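Local coordinates for protein neuraminidase (Influenza A virus, PDB 4GDI) that is a neuraminidase-like surface protein of a bat influenza A virus, predicted to remove terminal sialic acids but with a diverged putative active site, at residues Ile267-Lys281 with Gln288-Ile300. Numbering follows the deposited sequence.
With NO3 (nitrate ion), chain B.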
loop_
_atom_site.group_PDB
_atom_site.type_symbol
_atom_site.label_atom_id
_atom_site.label_comp_id
_atom_site.label_asym_id
_atom_site.label_seq_id
_atom_site.Cartn_x
_atom_site.Cartn_y
_atom_site.Cartn_z
ATOM N N ILE A 267 -15.326 0.619 -33.728
ATOM C CA ILE A 267 -14.655 0.393 -32.465
ATOM C C ILE A 267 -13.496 1.384 -32.329
ATOM O O ILE A 267 -12.836 1.707 -33.312
ATOM C CB ILE A 267 -14.171 -1.062 -32.366
ATOM C CG1 ILE A 267 -13.769 -1.383 -30.921
ATOM C CG2 ILE A 267 -13.042 -1.306 -33.353
ATOM C CD1 ILE A 267 -13.539 -2.853 -30.637
ATOM N N GLN A 268 -13.294 1.910 -31.121
ATOM C CA GLN A 268 -12.225 2.888 -30.880
ATOM C C GLN A 268 -10.887 2.386 -31.394
ATOM O O GLN A 268 -10.490 1.245 -31.127
ATOM C CB GLN A 268 -12.114 3.180 -29.381
ATOM C CG GLN A 268 -11.190 4.345 -29.018
ATOM C CD GLN A 268 -11.495 4.883 -27.624
ATOM O OE1 GLN A 268 -12.000 4.157 -26.770
ATOM N NE2 GLN A 268 -11.206 6.153 -27.403
ATOM N N GLY A 269 -10.188 3.249 -32.125
ATOM C CA GLY A 269 -8.880 2.930 -32.660
ATOM C C GLY A 269 -8.085 4.170 -33.050
ATOM O O GLY A 269 -8.583 5.288 -32.965
ATOM N N PHE A 270 -6.853 3.961 -33.498
ATOM C CA PHE A 270 -5.916 5.060 -33.708
ATOM C C PHE A 270 -5.125 4.950 -35.012
ATOM O O PHE A 270 -4.911 3.851 -35.529
ATOM C CB PHE A 270 -4.925 5.113 -32.538
ATOM C CG PHE A 270 -3.973 3.937 -32.477
ATOM C CD1 PHE A 270 -2.780 3.962 -33.165
ATOM C CD2 PHE A 270 -4.269 2.815 -31.711
ATOM C CE1 PHE A 270 -1.891 2.891 -33.099
ATOM C CE2 PHE A 270 -3.386 1.738 -31.636
ATOM C CZ PHE A 270 -2.203 1.773 -32.337
ATOM N N ILE A 271 -4.704 6.111 -35.509
ATOM C CA ILE A 271 -3.753 6.249 -36.623
ATOM C C ILE A 271 -2.700 7.265 -36.182
ATOM O O ILE A 271 -3.046 8.380 -35.797
ATOM C CB ILE A 271 -4.455 6.769 -37.904
ATOM C CG1 ILE A 271 -5.433 5.715 -38.444
ATOM C CG2 ILE A 271 -3.433 7.189 -38.971
ATOM C CD1 ILE A 271 -6.103 6.098 -39.742
ATOM N N LEU A 272 -1.427 6.885 -36.194
ATOM C CA LEU A 272 -0.365 7.851 -35.929
ATOM C C LEU A 272 -0.194 8.742 -37.147
ATOM O O LEU A 272 0.349 8.325 -38.167
ATOM C CB LEU A 272 0.949 7.160 -35.585
ATOM C CG LEU A 272 2.076 8.055 -35.059
ATOM C CD1 LEU A 272 1.672 8.734 -33.772
ATOM C CD2 LEU A 272 3.349 7.242 -34.832
ATOM N N ASP A 273 -0.643 9.981 -37.002
ATOM C CA ASP A 273 -0.797 10.912 -38.110
ATOM C C ASP A 273 0.464 11.772 -38.245
ATOM O O ASP A 273 0.456 12.965 -37.956
ATOM C CB ASP A 273 -2.046 11.761 -37.860
ATOM C CG ASP A 273 -2.324 12.756 -38.963
ATOM O OD1 ASP A 273 -1.721 12.654 -40.061
ATOM O OD2 ASP A 273 -3.165 13.644 -38.717
ATOM N N GLU A 274 1.533 11.112 -38.685
ATOM C CA GLU A 274 2.832 11.720 -38.910
ATOM C C GLU A 274 3.371 11.303 -40.294
ATOM O O GLU A 274 2.657 10.736 -41.114
ATOM C CB GLU A 274 3.796 11.260 -37.813
ATOM C CG GLU A 274 3.297 11.554 -36.410
ATOM C CD GLU A 274 3.279 13.042 -36.121
ATOM O OE1 GLU A 274 4.188 13.728 -36.635
ATOM O OE2 GLU A 274 2.372 13.530 -35.403
ATOM N N LYS A 275 4.637 11.595 -40.537
ATOM C CA LYS A 275 5.329 11.103 -41.715
ATOM C C LYS A 275 6.638 10.481 -41.253
ATOM O O LYS A 275 7.546 11.197 -40.845
ATOM C CB LYS A 275 5.631 12.243 -42.683
ATOM C CG LYS A 275 4.412 12.826 -43.374
ATOM C CD LYS A 275 4.832 13.710 -44.543
ATOM C CE LYS A 275 3.665 14.538 -45.046
ATOM N NZ LYS A 275 4.109 15.887 -45.499
ATOM N N PRO A 276 6.738 9.148 -41.294
ATOM C CA PRO A 276 5.724 8.170 -41.700
ATOM C C PRO A 276 4.516 8.125 -40.780
ATOM O O PRO A 276 4.620 8.472 -39.600
ATOM C CB PRO A 276 6.464 6.835 -41.577
ATOM C CG PRO A 276 7.905 7.186 -41.693
ATOM C CD PRO A 276 8.021 8.495 -40.987
ATOM N N ALA A 277 3.390 7.681 -41.329
ATOM C CA ALA A 277 2.207 7.397 -40.540
ATOM C C ALA A 277 2.208 5.928 -40.158
ATOM O O ALA A 277 2.899 5.122 -40.778
ATOM C CB ALA A 277 0.960 7.717 -41.338
ATOM N N TRP A 278 1.424 5.581 -39.143
ATOM C CA TRP A 278 1.156 4.178 -38.836
ATOM C C TRP A 278 -0.331 3.964 -38.708
ATOM O O TRP A 278 -1.015 4.745 -38.036
ATOM C CB TRP A 278 1.823 3.765 -37.533
ATOM C CG TRP A 278 3.303 3.646 -37.618
ATOM C CD1 TRP A 278 4.210 4.655 -37.558
ATOM C CD2 TRP A 278 4.053 2.437 -37.758
ATOM N NE1 TRP A 278 5.482 4.152 -37.639
ATOM C CE2 TRP A 278 5.412 2.790 -37.762
ATOM C CE3 TRP A 278 3.707 1.089 -37.872
ATOM C CZ2 TRP A 278 6.423 1.847 -37.894
ATOM C CZ3 TRP A 278 4.713 0.152 -38.002
ATOM C CH2 TRP A 278 6.053 0.535 -38.008
ATOM N N THR A 279 -0.826 2.917 -39.369
ATOM C CA THR A 279 -2.204 2.484 -39.221
ATOM C C THR A 279 -2.236 1.276 -38.327
ATOM O O THR A 279 -1.216 0.608 -38.152
ATOM C CB THR A 279 -2.835 2.117 -40.572
ATOM O OG1 THR A 279 -1.989 1.192 -41.252
ATOM C CG2 THR A 279 -3.013 3.370 -41.440
ATOM N N SER A 280 -3.410 0.979 -37.779
ATOM C CA SER A 280 -3.567 -0.196 -36.939
ATOM C C SER A 280 -4.954 -0.809 -37.134
ATOM O O SER A 280 -5.944 -0.100 -37.285
ATOM C CB SER A 280 -3.304 0.171 -35.470
ATOM O OG SER A 280 -4.187 1.179 -35.041
ATOM N N LYS A 281 -5.016 -2.138 -37.161
ATOM C CA LYS A 281 -6.276 -2.826 -37.416
ATOM C C LYS A 281 -6.221 -4.319 -37.064
ATOM O O LYS A 281 -5.142 -4.910 -36.884
ATOM C CB LYS A 281 -6.664 -2.655 -38.883
ATOM C CG LYS A 281 -5.657 -3.284 -39.860
ATOM C CD LYS A 281 -6.076 -3.095 -41.326
ATOM C CE LYS A 281 -5.227 -3.964 -42.270
ATOM N NZ LYS A 281 -5.729 -3.931 -43.681
ATOM N N GLN A 288 -12.815 -9.985 -35.201
ATOM C CA GLN A 288 -12.066 -9.039 -34.388
ATOM C C GLN A 288 -10.848 -9.742 -33.798
ATOM O O GLN A 288 -10.656 -9.759 -32.583
ATOM C CB GLN A 288 -12.970 -8.517 -33.278
ATOM C CG GLN A 288 -12.874 -7.058 -33.023
ATOM C CD GLN A 288 -13.929 -6.610 -32.045
ATOM O OE1 GLN A 288 -15.066 -6.362 -32.429
ATOM N NE2 GLN A 288 -13.569 -6.540 -30.767
ATOM N N ASN A 289 -10.031 -10.340 -34.662
ATOM C CA ASN A 289 -8.870 -11.082 -34.211
ATOM C C ASN A 289 -7.575 -10.507 -34.759
ATOM O O ASN A 289 -7.543 -10.020 -35.885
ATOM C CB ASN A 289 -9.002 -12.542 -34.627
ATOM C CG ASN A 289 -10.122 -13.241 -33.896
ATOM O OD1 ASN A 289 -11.286 -13.171 -34.296
ATOM N ND2 ASN A 289 -9.782 -13.891 -32.798
ATOM N N GLY A 290 -6.519 -10.590 -33.957
ATOM C CA GLY A 290 -5.203 -10.115 -34.346
ATOM C C GLY A 290 -5.096 -8.600 -34.274
ATOM O O GLY A 290 -6.093 -7.909 -34.096
ATOM N N PHE A 291 -3.878 -8.089 -34.414
ATOM C CA PHE A 291 -3.655 -6.648 -34.501
ATOM C C PHE A 291 -2.408 -6.399 -35.326
ATOM O O PHE A 291 -1.342 -6.986 -35.082
ATOM C CB PHE A 291 -3.507 -6.033 -33.109
ATOM C CG PHE A 291 -3.919 -4.587 -33.019
ATOM C CD1 PHE A 291 -5.236 -4.209 -33.202
ATOM C CD2 PHE A 291 -2.997 -3.614 -32.691
ATOM C CE1 PHE A 291 -5.618 -2.884 -33.094
ATOM C CE2 PHE A 291 -3.381 -2.279 -32.577
ATOM C CZ PHE A 291 -4.687 -1.920 -32.778
ATOM N N VAL A 292 -2.542 -5.510 -36.303
ATOM C CA VAL A 292 -1.479 -5.267 -37.265
ATOM C C VAL A 292 -1.141 -3.772 -37.379
ATOM O O VAL A 292 -2.022 -2.929 -37.571
ATOM C CB VAL A 292 -1.894 -5.820 -38.644
ATOM C CG1 VAL A 292 -0.856 -5.474 -39.702
ATOM C CG2 VAL A 292 -2.091 -7.321 -38.559
ATOM N N LEU A 293 0.143 -3.465 -37.253
ATOM C CA LEU A 293 0.646 -2.102 -37.360
ATOM C C LEU A 293 1.360 -1.959 -38.707
ATOM O O LEU A 293 2.255 -2.738 -39.020
ATOM C CB LEU A 293 1.617 -1.813 -36.217
ATOM C CG LEU A 293 1.007 -1.205 -34.944
ATOM C CD1 LEU A 293 0.722 0.275 -35.140
ATOM C CD2 LEU A 293 -0.261 -1.930 -34.569
ATOM N N GLU A 294 0.953 -0.982 -39.510
ATOM C CA GLU A 294 1.585 -0.766 -40.813
ATOM C C GLU A 294 2.090 0.658 -40.964
ATOM O O GLU A 294 1.395 1.625 -40.640
ATOM C CB GLU A 294 0.614 -1.116 -41.932
ATOM C CG GLU A 294 0.259 -2.608 -41.957
ATOM C CD GLU A 294 -0.764 -2.960 -43.021
ATOM O OE1 GLU A 294 -1.926 -2.523 -42.897
ATOM O OE2 GLU A 294 -0.405 -3.683 -43.975
ATOM N N GLN A 295 3.319 0.777 -41.450
ATOM C CA GLN A 295 3.945 2.069 -41.663
ATOM C C GLN A 295 3.752 2.560 -43.099
ATOM O O GLN A 295 3.967 1.810 -44.057
ATOM C CB GLN A 295 5.435 1.953 -41.379
ATOM C CG GLN A 295 6.162 3.290 -41.395
ATOM C CD GLN A 295 7.668 3.118 -41.488
ATOM O OE1 GLN A 295 8.153 2.352 -42.308
ATOM N NE2 GLN A 295 8.407 3.823 -40.645
ATOM N N ILE A 296 3.356 3.824 -43.225
ATOM C CA ILE A 296 3.139 4.482 -44.505
ATOM C C ILE A 296 4.023 5.718 -44.557
ATOM O O ILE A 296 3.643 6.771 -44.047
ATOM C CB ILE A 296 1.674 4.932 -44.684
ATOM C CG1 ILE A 296 0.714 3.755 -44.551
ATOM C CG2 ILE A 296 1.476 5.579 -46.042
ATOM C CD1 ILE A 296 -0.758 4.179 -44.618
ATOM N N PRO A 297 5.219 5.586 -45.157
ATOM C CA PRO A 297 6.241 6.638 -45.172
ATOM C C PRO A 297 5.765 8.003 -45.657
ATOM O O PRO A 297 6.227 9.027 -45.145
ATOM C CB PRO A 297 7.301 6.065 -46.119
ATOM C CG PRO A 297 7.233 4.609 -45.851
ATOM C CD PRO A 297 5.743 4.329 -45.729
ATOM N N ASN A 298 4.850 8.041 -46.612
ATOM C CA ASN A 298 4.456 9.332 -47.167
ATOM C C ASN A 298 3.259 9.971 -46.476
ATOM O O ASN A 298 2.797 11.036 -46.886
ATOM C CB ASN A 298 4.247 9.213 -48.678
ATOM C CG ASN A 298 5.564 8.962 -49.420
ATOM O OD1 ASN A 298 6.633 9.299 -48.924
ATOM N ND2 ASN A 298 5.484 8.373 -50.599
ATOM N N GLY A 299 2.774 9.332 -45.415
ATOM C CA GLY A 299 1.734 9.916 -44.584
ATOM C C GLY A 299 0.348 9.435 -44.954
ATOM O O GLY A 299 0.144 8.843 -46.016
ATOM N N ILE A 300 -0.613 9.710 -44.078
ATOM C CA ILE A 300 -1.939 9.133 -44.216
ATOM C C ILE A 300 -2.734 9.741 -45.369
ATOM O O ILE A 300 -3.759 9.191 -45.790
ATOM C CB ILE A 300 -2.741 9.256 -42.898
ATOM C CG1 ILE A 300 -3.894 8.255 -42.897
ATOM C CG2 ILE A 300 -3.253 10.680 -42.692
ATOM C CD1 ILE A 300 -3.441 6.789 -42.971
HETATM N N NO3 B . -15.850 2.034 -27.807
HETATM O O1 NO3 B . -14.943 2.909 -27.192
HETATM O O2 NO3 B . -17.125 1.841 -27.244
HETATM O O3 NO3 B . -15.482 1.358 -28.975
HETATM O O HOH W 1 0.017 11.361 -41.722
HETATM O O HOH W 2 8.095 5.726 -38.734
HETATM O O HOH W 3 -2.524 -1.533 -40.138
HETATM O O HOH W 4 -2.446 0.447 -43.907
#
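Strands 277-281 and 289-296 form an antiparallel beta hairpin in the viral neuraminidase beta-propeller: their axes approach to 4.6 Å with N-to-C directions 153° apart. Six backbone hydrogen bonds set the register, pairing A277 with I296, T279 with E294 and K281 with V292; W278–Q295 and S280–L293 are the non-hydrogen-bonded pairs between them. At the end of strand 289-296, a type I turn from I296 to G299 brings G299 N to I296 O, which also accepts from A277 N on the opposite face of its carbonyl plane.

On the face carrying W278 and S280, Q295 CB lies 3.5 Å from the centroid of the six-membered W278 ring and 8° off its normal, a CH-pi contact over the face. With CG anti to the backbone N (chi1 -172°), the Q295 chain runs on past the ring to lie alongside P276, which follows a cis peptide bond. One water accepts from W278 NE1 and Q295 NE2, while S307 bonds Q295 OE1. Further along, S280 CB meets F291 CZ at 3.7 Å, and S280 OG donates to F270 O (2.8 Å). Beyond S280, the F291 side chain packs on F339 and L341 of strand 338-346.

The other face joins T279 CG2 to I300 CD1 at 3.8 Å, with L224 of strand 224-228 also against I300. Two waters link T279 OG1 to E294 OE1. Beside the open end of the hairpin, D273 salt-bridges R226 through OD2, and its OD1 takes a 2.7 Å bond from a water that also donates to E274 O and accepts from I300 N.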